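Local coordinates for particle-associated lyase (Acinetobacter bacteriophage AP22, PDB 4Y9V), which probably degrades the capsular polysaccharide of Acinetobacter baumannii as a lyase of the phage tailspike, a trimer that binds a capsular saccharide, at residues Gly407-Gln412 with Asn443-Ala448; His470-Glu475 with Gly487-Asp492; Arg481-Ile486 with Pro508-Leu513; Thr519-Gln524 with Tyr548-Ala553. One frame throughout, in Å; residues are numbered along the deposited sequence.

All four contacts lie toward the C-terminal end of the long parallel beta-helix. Interaction 1 joins two loops after strands 405-409 and 435-441. Interaction 3 (centres about 14 Å apart) continues that edge and touches it through Tyr-482 and Arg-481. Interaction 2 fills the interior between strands 470-476 and 486-496; it alternates with interaction 3 along the chain (centres about 11 Å apart), and Glu-475 bonds Ser-509 and Ser-511. Interaction 4 follows, its centre about 10 Å from that of interaction 2, where strand 518-531 pairs with strand 486-496 and leads toward the C-terminal Ig-like part. Interactions 2 and 4 touch the second subunit, interaction 4 also the third, placing them at the trimer interface.

Interaction 1. Residues Gly407-Gln412 with Asn443-Ala448; sequences GIIEKQ and NALNEA
Gln-412 and Glu-447 make the polar half of this contact, Leu-445 the apolar half. The Gln-412 amide spends both of its N-H groups across the gap: NE2 reaches Ala-448 O at 2.9 Å and Glu-447 OE2 at 2.9 Å, both nearly straight and lying in the amide plane. The carboxylate is met on its anti side, somewhat out of its own plane. Beside this pair, Leu-445 lays its side chain against the backbone of Glu-410 and Lys-411, with CD2 3.8 Å from Lys-411 C and CB 3.7 Å from Glu-410 O. Ile-409 CG2 only brushes Leu-445 CD2, at 4.4 Å.

What sets the amide is a bend in the Gln-412 chain (chi2 -72°), which turns NE2 toward Glu-447 and Ala-448, while its other end, OE1, accepts Thr-450 N. With three bonds the amide is fixed in rotation. Gln-441 NE2 holds the far side of the loop by binding both Leu-445 O and Glu-447 O. Glu-410 N is bonded to Tyr-165 OH, a residue of the Ig-like range 115-206. Residues 407-409 close strand 405-409, which pairs in parallel with strand 435-441, so the two loops leave adjacent coils of the beta-helix and stack as the strands do.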
loop_
_atom_site.group_PDB
_atom_site.type_symbol
_atom_site.label_atom_id
_atom_site.label_comp_id
_atom_site.label_asym_id
_atom_site.label_seq_id
_atom_site.Cartn_x
_atom_site.Cartn_y
_atom_site.Cartn_z
ATOM N N GLY A 407 -12.732 -0.577 21.748
ATOM C CA GLY A 407 -13.360 -1.887 21.651
ATOM C C GLY A 407 -14.083 -2.241 22.926
ATOM O O GLY A 407 -13.613 -1.932 24.024
ATOM N N ILE A 408 -15.215 -2.916 22.763
ATOM C CA ILE A 408 -16.002 -3.427 23.876
ATOM C C ILE A 408 -16.200 -4.918 23.648
ATOM O O ILE A 408 -16.723 -5.359 22.654
ATOM C CB ILE A 408 -17.383 -2.753 23.963
ATOM C CG1 ILE A 408 -17.261 -1.232 24.045
ATOM C CG2 ILE A 408 -18.170 -3.374 25.100
ATOM C CD1 ILE A 408 -16.673 -0.688 25.310
ATOM N N ILE A 409 -15.717 -5.703 24.635
ATOM C CA ILE A 409 -15.807 -7.158 24.569
ATOM C C ILE A 409 -17.021 -7.588 25.358
ATOM O O ILE A 409 -17.030 -7.564 26.599
ATOM C CB ILE A 409 -14.514 -7.803 25.092
ATOM C CG1 ILE A 409 -13.322 -7.370 24.230
ATOM C CG2 ILE A 409 -14.643 -9.305 25.109
ATOM C CD1 ILE A 409 -11.969 -7.754 24.806
ATOM N N GLU A 410 -18.092 -8.000 24.676
ATOM C CA GLU A 410 -19.310 -8.418 25.349
ATOM C C GLU A 410 -19.529 -9.924 25.336
ATOM O O GLU A 410 -20.449 -10.436 25.973
ATOM C CB GLU A 410 -20.535 -7.797 24.700
ATOM C CG GLU A 410 -20.640 -6.342 24.566
ATOM C CD GLU A 410 -21.721 -5.777 23.619
ATOM O OE1 GLU A 410 -22.272 -6.515 22.741
ATOM O OE2 GLU A 410 -21.868 -4.560 23.782
ATOM N N LYS A 411 -18.679 -10.647 24.604
ATOM C CA LYS A 411 -18.760 -12.093 24.455
ATOM C C LYS A 411 -17.353 -12.654 24.538
ATOM O O LYS A 411 -16.395 -11.963 24.196
ATOM C CB LYS A 411 -19.377 -12.464 23.096
ATOM C CG LYS A 411 -20.748 -11.949 22.853
ATOM C CD LYS A 411 -21.811 -12.532 23.704
ATOM C CE LYS A 411 -23.189 -12.071 23.293
ATOM N NZ LYS A 411 -24.270 -12.669 24.129
ATOM N N GLN A 412 -17.223 -13.907 24.888
ATOM C CA GLN A 412 -15.933 -14.550 24.818
ATOM C C GLN A 412 -15.376 -14.406 23.413
ATOM O O GLN A 412 -16.061 -14.627 22.411
ATOM C CB GLN A 412 -16.028 -16.022 25.202
ATOM C CG GLN A 412 -16.384 -16.281 26.653
ATOM C CD GLN A 412 -15.254 -15.966 27.614
ATOM O OE1 GLN A 412 -14.085 -15.790 27.239
ATOM N NE2 GLN A 412 -15.605 -15.911 28.876
ATOM N N ASN A 443 -19.620 -4.932 31.289
ATOM C CA ASN A 443 -20.199 -5.477 32.517
ATOM C C ASN A 443 -21.189 -6.579 32.227
ATOM O O ASN A 443 -21.413 -7.445 33.109
ATOM C CB ASN A 443 -20.825 -4.362 33.362
ATOM C CG ASN A 443 -19.742 -3.629 34.122
ATOM O OD1 ASN A 443 -18.836 -4.280 34.682
ATOM N ND2 ASN A 443 -19.777 -2.335 34.209
ATOM N N ALA A 444 -21.769 -6.644 31.030
ATOM C CA ALA A 444 -22.726 -7.711 30.693
ATOM C C ALA A 444 -22.039 -9.045 30.509
ATOM O O ALA A 444 -22.739 -10.043 30.484
ATOM C CB ALA A 444 -23.493 -7.304 29.433
ATOM N N LEU A 445 -20.716 -9.113 30.318
ATOM C CA LEU A 445 -19.994 -10.354 30.246
ATOM C C LEU A 445 -19.528 -10.648 31.687
ATOM O O LEU A 445 -18.480 -10.165 32.129
ATOM C CB LEU A 445 -18.824 -10.304 29.269
ATOM C CG LEU A 445 -18.075 -11.621 29.128
ATOM C CD1 LEU A 445 -18.975 -12.762 28.639
ATOM C CD2 LEU A 445 -16.924 -11.450 28.162
ATOM N N ASN A 446 -20.353 -11.335 32.442
ATOM C CA ASN A 446 -20.132 -11.508 33.888
ATOM C C ASN A 446 -19.409 -12.834 34.124
ATOM O O ASN A 446 -19.888 -13.729 34.826
ATOM C CB ASN A 446 -21.422 -11.414 34.673
ATOM C CG ASN A 446 -21.142 -11.351 36.184
ATOM O OD1 ASN A 446 -20.030 -11.148 36.701
ATOM N ND2 ASN A 446 -22.230 -11.628 36.887
ATOM N N GLU A 447 -18.221 -12.951 33.534
ATOM C CA GLU A 447 -17.312 -14.084 33.676
ATOM C C GLU A 447 -15.947 -13.640 33.167
ATOM O O GLU A 447 -15.856 -12.707 32.386
ATOM C CB GLU A 447 -17.805 -15.317 32.985
ATOM C CG GLU A 447 -17.929 -15.139 31.503
ATOM C CD GLU A 447 -18.596 -16.291 30.828
ATOM O OE1 GLU A 447 -19.475 -16.929 31.417
ATOM O OE2 GLU A 447 -18.269 -16.595 29.672
ATOM N N ALA A 448 -14.909 -14.289 33.626
ATOM C CA ALA A 448 -13.567 -13.968 33.185
ATOM C C ALA A 448 -13.418 -14.358 31.703
ATOM O O ALA A 448 -13.911 -15.379 31.223
ATOM C CB ALA A 448 -12.535 -14.692 34.024
#

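Interaction 2. Residues His470-Glu475 with Gly487-Asp492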
loop_
_atom_site.group_PDB
_atom_site.type_symbol
_atom_site.label_atom_id
_atom_site.label_comp_id
_atom_site.label_asym_id
_atom_site.label_seq_id
_atom_site.Cartn_x
_atom_site.Cartn_y
_atom_site.Cartn_z
ATOM N N HIS A 470 -4.110 8.880 27.946
ATOM C CA HIS A 470 -3.377 7.633 27.727
ATOM C C HIS A 470 -3.286 7.290 26.251
ATOM O O HIS A 470 -4.198 7.565 25.468
ATOM C CB HIS A 470 -3.961 6.456 28.500
ATOM C CG HIS A 470 -5.310 5.968 28.046
ATOM N ND1 HIS A 470 -6.471 6.371 28.646
ATOM C CD2 HIS A 470 -5.620 5.113 27.044
ATOM C CE1 HIS A 470 -7.455 5.737 27.978
ATOM N NE2 HIS A 470 -6.985 4.985 27.017
ATOM N N TRP A 471 -2.196 6.584 25.921
ATOM C CA TRP A 471 -2.070 5.914 24.630
ATOM C C TRP A 471 -2.790 4.566 24.630
ATOM O O TRP A 471 -3.536 4.288 23.685
ATOM C CB TRP A 471 -0.593 5.777 24.229
ATOM C CG TRP A 471 -0.024 7.066 23.690
ATOM C CD1 TRP A 471 0.602 8.062 24.383
ATOM C CD2 TRP A 471 -0.082 7.479 22.335
ATOM N NE1 TRP A 471 0.956 9.081 23.517
ATOM C CE2 TRP A 471 0.552 8.751 22.244
ATOM C CE3 TRP A 471 -0.578 6.896 21.157
ATOM C CZ2 TRP A 471 0.678 9.440 21.044
ATOM C CZ3 TRP A 471 -0.434 7.586 19.956
ATOM C CH2 TRP A 471 0.186 8.846 19.904
ATOM N N ALA A 472 -2.569 3.711 25.627
ATOM C CA ALA A 472 -3.190 2.394 25.677
ATOM C C ALA A 472 -3.777 2.107 27.058
ATOM O O ALA A 472 -3.127 2.358 28.073
ATOM C CB ALA A 472 -2.166 1.300 25.354
ATOM N N TRP A 473 -4.972 1.505 27.058
ATOM C CA TRP A 473 -5.589 1.025 28.301
ATOM C C TRP A 473 -6.485 -0.160 27.961
ATOM O O TRP A 473 -7.195 -0.124 26.955
ATOM C CB TRP A 473 -6.404 2.115 28.967
ATOM C CG TRP A 473 -6.906 1.758 30.333
ATOM C CD1 TRP A 473 -6.248 1.095 31.332
ATOM C CD2 TRP A 473 -8.194 2.103 30.873
ATOM N NE1 TRP A 473 -7.035 0.997 32.449
ATOM C CE2 TRP A 473 -8.235 1.603 32.206
ATOM C CE3 TRP A 473 -9.319 2.772 30.371
ATOM C CZ2 TRP A 473 -9.357 1.780 33.022
ATOM C CZ3 TRP A 473 -10.423 2.942 31.172
ATOM C CH2 TRP A 473 -10.440 2.427 32.488
ATOM N N VAL A 474 -6.446 -1.195 28.801
ATOM C CA VAL A 474 -7.290 -2.389 28.696
ATOM C C VAL A 474 -7.781 -2.687 30.107
ATOM O O VAL A 474 -6.960 -2.812 31.007
ATOM C CB VAL A 474 -6.497 -3.580 28.132
ATOM C CG1 VAL A 474 -7.381 -4.824 28.093
ATOM C CG2 VAL A 474 -5.913 -3.274 26.766
ATOM N N GLU A 475 -9.107 -2.834 30.312
ATOM C CA GLU A 475 -9.596 -3.061 31.658
ATOM C C GLU A 475 -11.035 -3.603 31.625
ATOM O O GLU A 475 -11.808 -3.333 30.695
ATOM C CB GLU A 475 -9.511 -1.762 32.476
ATOM C CG GLU A 475 -9.757 -1.937 34.001
ATOM C CD GLU A 475 -8.911 -3.024 34.580
ATOM O OE1 GLU A 475 -7.743 -2.748 34.945
ATOM O OE2 GLU A 475 -9.380 -4.189 34.635
ATOM N N GLY A 487 -1.625 -10.183 26.988
ATOM C CA GLY A 487 -0.351 -10.784 26.661
ATOM C C GLY A 487 0.759 -9.756 26.738
ATOM O O GLY A 487 1.640 -9.776 27.586
ATOM N N TYR A 488 0.668 -8.782 25.825
ATOM C CA TYR A 488 1.620 -7.693 25.816
ATOM C C TYR A 488 0.949 -6.400 25.397
ATOM O O TYR A 488 -0.020 -6.366 24.642
ATOM C CB TYR A 488 2.824 -7.983 24.876
ATOM C CG TYR A 488 2.463 -8.212 23.437
ATOM C CD1 TYR A 488 2.081 -9.472 22.971
ATOM C CD2 TYR A 488 2.481 -7.182 22.524
ATOM C CE1 TYR A 488 1.730 -9.699 21.679
ATOM C CE2 TYR A 488 2.156 -7.396 21.183
ATOM C CZ TYR A 488 1.788 -8.651 20.774
ATOM O OH TYR A 488 1.455 -8.906 19.463
ATOM N N ILE A 489 1.540 -5.302 25.908
ATOM C CA ILE A 489 1.243 -3.962 25.417
ATOM C C ILE A 489 2.581 -3.293 25.104
ATOM O O ILE A 489 3.442 -3.177 25.969
ATOM C CB ILE A 489 0.397 -3.111 26.364
ATOM C CG1 ILE A 489 -0.964 -3.774 26.634
ATOM C CG2 ILE A 489 0.250 -1.698 25.802
ATOM C CD1 ILE A 489 -1.792 -3.103 27.701
ATOM N N ILE A 490 2.735 -2.882 23.839
ATOM C CA ILE A 490 3.902 -2.148 23.391
ATOM C C ILE A 490 3.449 -0.753 22.976
ATOM O O ILE A 490 2.543 -0.626 22.158
ATOM C CB ILE A 490 4.555 -2.872 22.190
ATOM C CG1 ILE A 490 5.106 -4.225 22.629
ATOM C CG2 ILE A 490 5.595 -2.003 21.516
ATOM C CD1 ILE A 490 5.538 -5.107 21.454
ATOM N N VAL A 491 4.052 0.274 23.573
ATOM C CA VAL A 491 3.852 1.677 23.172
ATOM C C VAL A 491 5.255 2.255 23.133
ATOM O O VAL A 491 5.730 2.822 24.120
ATOM C CB VAL A 491 2.914 2.443 24.090
ATOM C CG1 VAL A 491 2.697 3.855 23.550
ATOM C CG2 VAL A 491 1.571 1.726 24.277
ATOM N N ASP A 492 5.953 2.054 21.995
ATOM C CA ASP A 492 7.409 2.229 21.963
ATOM C C ASP A 492 7.897 3.386 21.075
ATOM O O ASP A 492 9.081 3.724 21.194
ATOM C CB ASP A 492 8.116 0.949 21.587
ATOM C CG ASP A 492 7.827 0.477 20.182
ATOM O OD1 ASP A 492 6.947 1.017 19.534
ATOM O OD2 ASP A 492 8.527 -0.494 19.745
#
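Ala-472 and Val-491 sit at the tight end of an all-apolar contact. The methyl of Ala-472 sits between two branched residues, its CB 3.9 Å from Val-491 CG2 and equally 3.9 Å from Ile-489 CG2. Val-491 uses both branches: with CG1 anti to the backbone N (chi1 -176°), that methyl lies against the root of the indole, 3.9 Å from Trp-471 CB, while CG2 turns to Ala-472. The Trp-471 side chain leads on away from strand 488-491 and packs on Ile-457, Val-494 and Pro-503.

Strands 472-475 and 488-491 run nearly antiparallel, 162° between their directions, with axes 8.8 Å apart. This is too far for strand pairing: they belong to different faces of the parallel beta-helix, and the methyls between them are part of the hydrophobic filling of its interior, as in pectin lyase-like folds.

Packing slackens toward Val-474. Its CG2 comes only to 4.2 Å from Ile-489 CD1, and Val-453, Val-455, Val-484 and Ile-486 supply more of its surroundings. Trp-473 points away from the core to a partly exposed position, and on the other strand Ile-490 also turns its back on the interior and packs against Val-495 of a second subunit.

Interaction 3. Residues Arg481-Ile486 with Pro508-Leu513; sequences RYTVPI and PSQSTL
Gln-510 has CG anti to its own nitrogen (chi1 177°) and stays extended beyond, which carries the amide out to Thr-483; Ser-511 has chi1 -66°, which points OG at the backbone N of Val-484. The Gln-510 side chain meets that of Thr-483 at about a right angle, NE2 giving one hydrogen to Thr-483 OG1 at 2.9 Å, close to the amide plane. The second N-H of Gln-510 goes to a water 2.9 Å from Gln-510 NE2, which in turn donates to Arg-481 O. Ser-511 OG accepts Val-484 N at 2.8 Å and also bonds Glu-475 OE2, so the buried hydroxyl joins a loop amide to a carboxylate.

These are the loops that connect strand 470-476 to strand 486-496 and strand 486-496 to strand 518-531, meeting at the edge of successive turns of the beta-helix. A second water spans them, donating to Val-484 O at 2.7 Å and to Ser-511 O at 2.8 Å.

Beyond the polar strip, Ile-486 lays CD1 against the backbone, 3.4 Å from Ser-511 O, and touches Thr-512 CG2 at 4.0 Å. Thr-512 faces its hydroxyl inward to its own turn: OG1 accepts Ser-509 N at 3.0 Å and is bonded to Tyr-507 O as well.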
loop_
_atom_site.group_PDB
_atom_site.type_symbol
_atom_site.label_atom_id
_atom_site.label_comp_id
_atom_site.label_asym_id
_atom_site.label_seq_id
_atom_site.Cartn_x
_atom_site.Cartn_y
_atom_site.Cartn_z
ATOM N N ARG A 481 -13.245 -6.349 39.294
ATOM C CA ARG A 481 -14.143 -7.493 39.156
ATOM C C ARG A 481 -13.386 -8.655 38.583
ATOM O O ARG A 481 -13.046 -9.600 39.297
ATOM C CB ARG A 481 -15.384 -7.096 38.343
ATOM C CG ARG A 481 -16.330 -8.269 38.109
ATOM C CD ARG A 481 -17.535 -7.903 37.268
ATOM N NE ARG A 481 -17.119 -7.637 35.884
ATOM C CZ ARG A 481 -17.952 -7.727 34.837
ATOM N NH1 ARG A 481 -19.226 -8.033 35.013
ATOM N NH2 ARG A 481 -17.440 -7.543 33.609
ATOM N N TYR A 482 -13.030 -8.595 37.271
ATOM C CA TYR A 482 -12.162 -9.567 36.662
ATOM C C TYR A 482 -10.920 -8.850 36.168
ATOM O O TYR A 482 -10.931 -7.675 35.815
ATOM C CB TYR A 482 -12.838 -10.264 35.435
ATOM C CG TYR A 482 -14.144 -10.902 35.792
ATOM C CD1 TYR A 482 -14.211 -11.965 36.683
ATOM C CD2 TYR A 482 -15.364 -10.441 35.289
ATOM C CE1 TYR A 482 -15.407 -12.563 37.049
ATOM C CE2 TYR A 482 -16.573 -10.989 35.641
ATOM C CZ TYR A 482 -16.587 -12.048 36.528
ATOM O OH TYR A 482 -17.749 -12.665 36.952
ATOM N N THR A 483 -9.830 -9.630 36.052
ATOM C CA THR A 483 -8.688 -9.210 35.237
ATOM C C THR A 483 -8.995 -9.564 33.792
ATOM O O THR A 483 -9.373 -10.707 33.490
ATOM C CB THR A 483 -7.419 -9.924 35.721
ATOM O OG1 THR A 483 -7.129 -9.389 37.023
ATOM C CG2 THR A 483 -6.265 -9.671 34.811
ATOM N N VAL A 484 -8.823 -8.597 32.890
ATOM C CA VAL A 484 -8.828 -8.897 31.453
ATOM C C VAL A 484 -7.437 -9.425 31.129
ATOM O O VAL A 484 -6.473 -8.684 31.324
ATOM C CB VAL A 484 -9.157 -7.663 30.612
ATOM C CG1 VAL A 484 -9.012 -7.992 29.146
ATOM C CG2 VAL A 484 -10.569 -7.160 30.946
ATOM N N PRO A 485 -7.270 -10.672 30.698
ATOM C CA PRO A 485 -5.912 -11.162 30.390
ATOM C C PRO A 485 -5.306 -10.344 29.286
ATOM O O PRO A 485 -5.950 -10.075 28.264
ATOM C CB PRO A 485 -6.161 -12.608 29.944
ATOM C CG PRO A 485 -7.500 -13.000 30.545
ATOM C CD PRO A 485 -8.299 -11.714 30.430
ATOM N N ILE A 486 -4.021 -9.964 29.461
ATOM C CA ILE A 486 -3.252 -9.203 28.502
ATOM C C ILE A 486 -1.978 -9.963 28.255
ATOM O O ILE A 486 -1.269 -10.314 29.214
ATOM C CB ILE A 486 -2.968 -7.768 29.011
ATOM C CG1 ILE A 486 -4.277 -6.978 29.169
ATOM C CG2 ILE A 486 -1.952 -7.062 28.148
ATOM C CD1 ILE A 486 -4.123 -5.746 30.009
ATOM N N PRO A 508 -2.256 2.769 34.179
ATOM C CA PRO A 508 -2.130 1.723 35.209
ATOM C C PRO A 508 -3.454 1.414 35.894
ATOM O O PRO A 508 -4.070 2.289 36.470
ATOM C CB PRO A 508 -1.166 2.372 36.207
ATOM C CG PRO A 508 -1.387 3.828 36.080
ATOM C CD PRO A 508 -1.672 4.066 34.615
ATOM N N SER A 509 -3.823 0.138 35.880
ATOM C CA SER A 509 -4.952 -0.375 36.660
ATOM C C SER A 509 -4.753 -1.875 36.758
ATOM O O SER A 509 -3.808 -2.443 36.233
ATOM C CB SER A 509 -6.297 0.035 36.025
ATOM O OG SER A 509 -6.425 -0.501 34.726
ATOM N N GLN A 510 -5.704 -2.548 37.430
ATOM C CA GLN A 510 -5.516 -3.969 37.740
ATOM C C GLN A 510 -5.055 -4.777 36.529
ATOM O O GLN A 510 -4.101 -5.567 36.636
ATOM C CB GLN A 510 -6.801 -4.546 38.314
ATOM C CG GLN A 510 -6.703 -6.031 38.592
ATOM C CD GLN A 510 -7.846 -6.564 39.423
ATOM O OE1 GLN A 510 -8.224 -5.954 40.409
ATOM N NE2 GLN A 510 -8.398 -7.718 39.043
ATOM N N SER A 511 -5.767 -4.673 35.409
ATOM C CA SER A 511 -5.414 -5.573 34.307
ATOM C C SER A 511 -4.074 -5.231 33.683
ATOM O O SER A 511 -3.327 -6.153 33.310
ATOM C CB SER A 511 -6.513 -5.566 33.225
ATOM O OG SER A 511 -7.725 -6.120 33.742
ATOM N N THR A 512 -3.737 -3.955 33.523
ATOM C CA THR A 512 -2.471 -3.606 32.905
ATOM C C THR A 512 -1.271 -3.839 33.844
ATOM O O THR A 512 -0.130 -3.870 33.344
ATOM C CB THR A 512 -2.454 -2.173 32.363
ATOM O OG1 THR A 512 -2.709 -1.294 33.459
ATOM C CG2 THR A 512 -3.457 -1.968 31.248
ATOM N N LEU A 513 -1.511 -4.016 35.145
ATOM C CA LEU A 513 -0.460 -4.245 36.124
ATOM C C LEU A 513 -0.399 -5.695 36.582
ATOM O O LEU A 513 0.415 -6.035 37.474
ATOM C CB LEU A 513 -0.670 -3.310 37.309
ATOM C CG LEU A 513 -0.535 -1.813 37.017
ATOM C CD1 LEU A 513 -0.932 -0.999 38.212
ATOM C CD2 LEU A 513 0.864 -1.519 36.545
HETATM O O HOH W 1 -10.356 -9.437 40.415
HETATM O O HOH W 2 -3.979 -8.781 32.466
#

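Interaction 4. Residues Thr519-Gln524 with Tyr548-Ala553; sequences TRQMLQ and YKYSKA
Where the last part of the beta-helix hands over to the C-terminal Ig-like region, strand 518-531 is bound to the 548-553 loop by two glutamines, Gln-521 and Gln-524, each facing a backbone stretch. Gln-521 OE1 accepts Ser-551 N at 3.0 Å on a lone pair in the carbonyl plane, while NE2 splits its hydrogens between Ser-551 OG at 2.9 Å and Thr-519 OG1 at 2.9 Å. All three bonds together leave that amide little room to flip.

Gln-524 reads the backbone of Tyr-548 at both ends. Gln-524 NE2 lies 2.8 Å from Tyr-548 O. Tyr-548 N reaches Gln-524 OE1 at 3.1 Å, from above the carbonyl plane. The other N-H of Gln-524 NE2 goes to Tyr-550 OH at 3.1 Å. That hydroxyl donates in turn to Met-522 O at 2.7 Å and also meets Ser-620 OG, a buried oxygen with three partners.

The strand itself pairs in parallel with strand 486-496 and antiparallel with strand 613-623, so it lies between a strand of the coil and one near the C-terminus. Met-522 bends toward the same loop: the turn at chi3 (68°) sets CE over the middle of the Tyr-548 ring in a CH-pi contact, 3.5 Å from the centroid and 8° off its normal. SD stands farther above the same face, adding Met-aromatic character. Tyr-548 OH bonds Asn-496 N and the terminal OXT of Ile-625 of the third subunit.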
loop_
_atom_site.group_PDB
_atom_site.type_symbol
_atom_site.label_atom_id
_atom_site.label_comp_id
_atom_site.label_asym_id
_atom_site.label_seq_id
_atom_site.Cartn_x
_atom_site.Cartn_y
_atom_site.Cartn_z
ATOM N N THR A 519 5.294 -5.582 28.894
ATOM C CA THR A 519 5.187 -4.340 28.151
ATOM C C THR A 519 6.517 -3.901 27.602
ATOM O O THR A 519 7.576 -4.230 28.104
ATOM C CB THR A 519 4.568 -3.216 29.004
ATOM O OG1 THR A 519 5.494 -2.732 29.946
ATOM C CG2 THR A 519 3.253 -3.633 29.624
ATOM N N ARG A 520 6.439 -3.072 26.536
ATOM C CA ARG A 520 7.530 -2.215 26.120
ATOM C C ARG A 520 6.981 -0.811 26.140
ATOM O O ARG A 520 5.927 -0.549 25.557
ATOM C CB ARG A 520 8.068 -2.554 24.741
ATOM C CG ARG A 520 8.711 -3.880 24.571
ATOM C CD ARG A 520 9.156 -4.141 23.155
ATOM N NE ARG A 520 9.780 -5.435 23.034
ATOM C CZ ARG A 520 10.199 -6.006 21.901
ATOM N NH1 ARG A 520 10.071 -5.362 20.808
ATOM N NH2 ARG A 520 10.689 -7.226 21.911
ATOM N N GLN A 521 7.653 0.094 26.853
ATOM C CA GLN A 521 7.212 1.465 26.996
ATOM C C GLN A 521 8.368 2.379 26.620
ATOM O O GLN A 521 9.493 2.211 27.092
ATOM C CB GLN A 521 6.703 1.734 28.427
ATOM C CG GLN A 521 5.580 0.773 28.803
ATOM C CD GLN A 521 4.957 1.017 30.159
ATOM O OE1 GLN A 521 4.619 2.154 30.514
ATOM N NE2 GLN A 521 4.773 -0.051 30.909
ATOM N N MET A 522 8.051 3.341 25.755
ATOM C CA MET A 522 9.011 4.199 25.066
ATOM C C MET A 522 10.064 4.765 26.005
ATOM O O MET A 522 9.757 5.314 27.062
ATOM C CB MET A 522 8.258 5.355 24.374
ATOM C CG MET A 522 9.176 6.180 23.480
ATOM S SD MET A 522 8.293 7.317 22.388
ATOM C CE MET A 522 7.618 8.474 23.587
ATOM N N LEU A 523 11.307 4.675 25.550
ATOM C CA LEU A 523 12.418 5.261 26.288
ATOM C C LEU A 523 12.328 6.779 26.250
ATOM O O LEU A 523 11.833 7.404 25.322
ATOM C CB LEU A 523 13.793 4.762 25.806
ATOM C CG LEU A 523 14.328 3.362 26.302
ATOM C CD1 LEU A 523 15.060 3.258 27.655
ATOM C CD2 LEU A 523 13.216 2.290 26.262
ATOM N N GLN A 524 12.826 7.380 27.330
ATOM C CA GLN A 524 13.018 8.824 27.462
ATOM C C GLN A 524 14.454 9.049 27.967
ATOM O O GLN A 524 15.067 8.136 28.530
ATOM C CB GLN A 524 12.002 9.457 28.386
ATOM C CG GLN A 524 10.579 9.377 27.814
ATOM C CD GLN A 524 9.531 9.783 28.797
ATOM O OE1 GLN A 524 9.142 10.972 28.885
ATOM N NE2 GLN A 524 9.031 8.820 29.552
ATOM N N TYR A 548 6.159 11.627 29.225
ATOM C CA TYR A 548 5.386 10.416 29.016
ATOM C C TYR A 548 5.465 9.599 30.298
ATOM O O TYR A 548 6.553 9.320 30.812
ATOM C CB TYR A 548 5.905 9.603 27.820
ATOM C CG TYR A 548 5.931 10.389 26.519
ATOM C CD1 TYR A 548 4.847 10.431 25.650
ATOM C CD2 TYR A 548 7.081 11.078 26.137
ATOM C CE1 TYR A 548 4.904 11.134 24.468
ATOM C CE2 TYR A 548 7.140 11.785 24.948
ATOM C CZ TYR A 548 6.048 11.826 24.106
ATOM O OH TYR A 548 6.063 12.517 22.909
ATOM N N LYS A 549 4.310 9.212 30.855
ATOM C CA LYS A 549 4.313 8.481 32.108
ATOM C C LYS A 549 4.166 6.983 31.838
ATOM O O LYS A 549 3.494 6.554 30.932
ATOM C CB LYS A 549 3.154 8.994 32.962
ATOM C CG LYS A 549 3.276 10.477 33.227
ATOM C CD LYS A 549 2.122 11.055 33.998
ATOM C CE LYS A 549 0.944 10.964 33.060
ATOM N NZ LYS A 549 -0.141 11.884 33.519
ATOM N N TYR A 550 4.863 6.231 32.676
ATOM C CA TYR A 550 4.826 4.768 32.570
ATOM C C TYR A 550 3.678 4.187 33.412
ATOM O O TYR A 550 3.147 4.818 34.309
ATOM C CB TYR A 550 6.191 4.211 33.047
ATOM C CG TYR A 550 7.331 4.663 32.153
ATOM C CD1 TYR A 550 7.560 4.030 30.963
ATOM C CD2 TYR A 550 8.136 5.744 32.482
ATOM C CE1 TYR A 550 8.574 4.429 30.091
ATOM C CE2 TYR A 550 9.151 6.160 31.633
ATOM C CZ TYR A 550 9.333 5.506 30.437
ATOM O OH TYR A 550 10.348 5.993 29.606
ATOM N N SER A 551 3.373 2.911 33.157
ATOM C CA SER A 551 2.386 2.238 33.984
ATOM C C SER A 551 2.910 1.900 35.368
ATOM O O SER A 551 2.125 1.655 36.284
ATOM C CB SER A 551 1.876 0.957 33.338
ATOM O OG SER A 551 2.969 0.041 33.201
ATOM N N LYS A 552 4.235 1.827 35.509
ATOM C CA LYS A 552 4.897 1.386 36.726
ATOM C C LYS A 552 6.284 2.059 36.689
ATOM O O LYS A 552 6.730 2.583 35.687
ATOM C CB LYS A 552 4.973 -0.094 36.842
ATOM C CG LYS A 552 5.782 -0.675 35.696
ATOM C CD LYS A 552 5.659 -2.118 36.110
ATOM C CE LYS A 552 6.315 -2.936 35.137
ATOM N NZ LYS A 552 6.007 -4.399 35.428
ATOM N N ALA A 553 6.992 2.028 37.829
ATOM C CA ALA A 553 8.306 2.643 37.877
ATOM C C ALA A 553 9.176 2.064 36.765
ATOM O O ALA A 553 9.325 0.831 36.673
ATOM C CB ALA A 553 8.927 2.399 39.244
#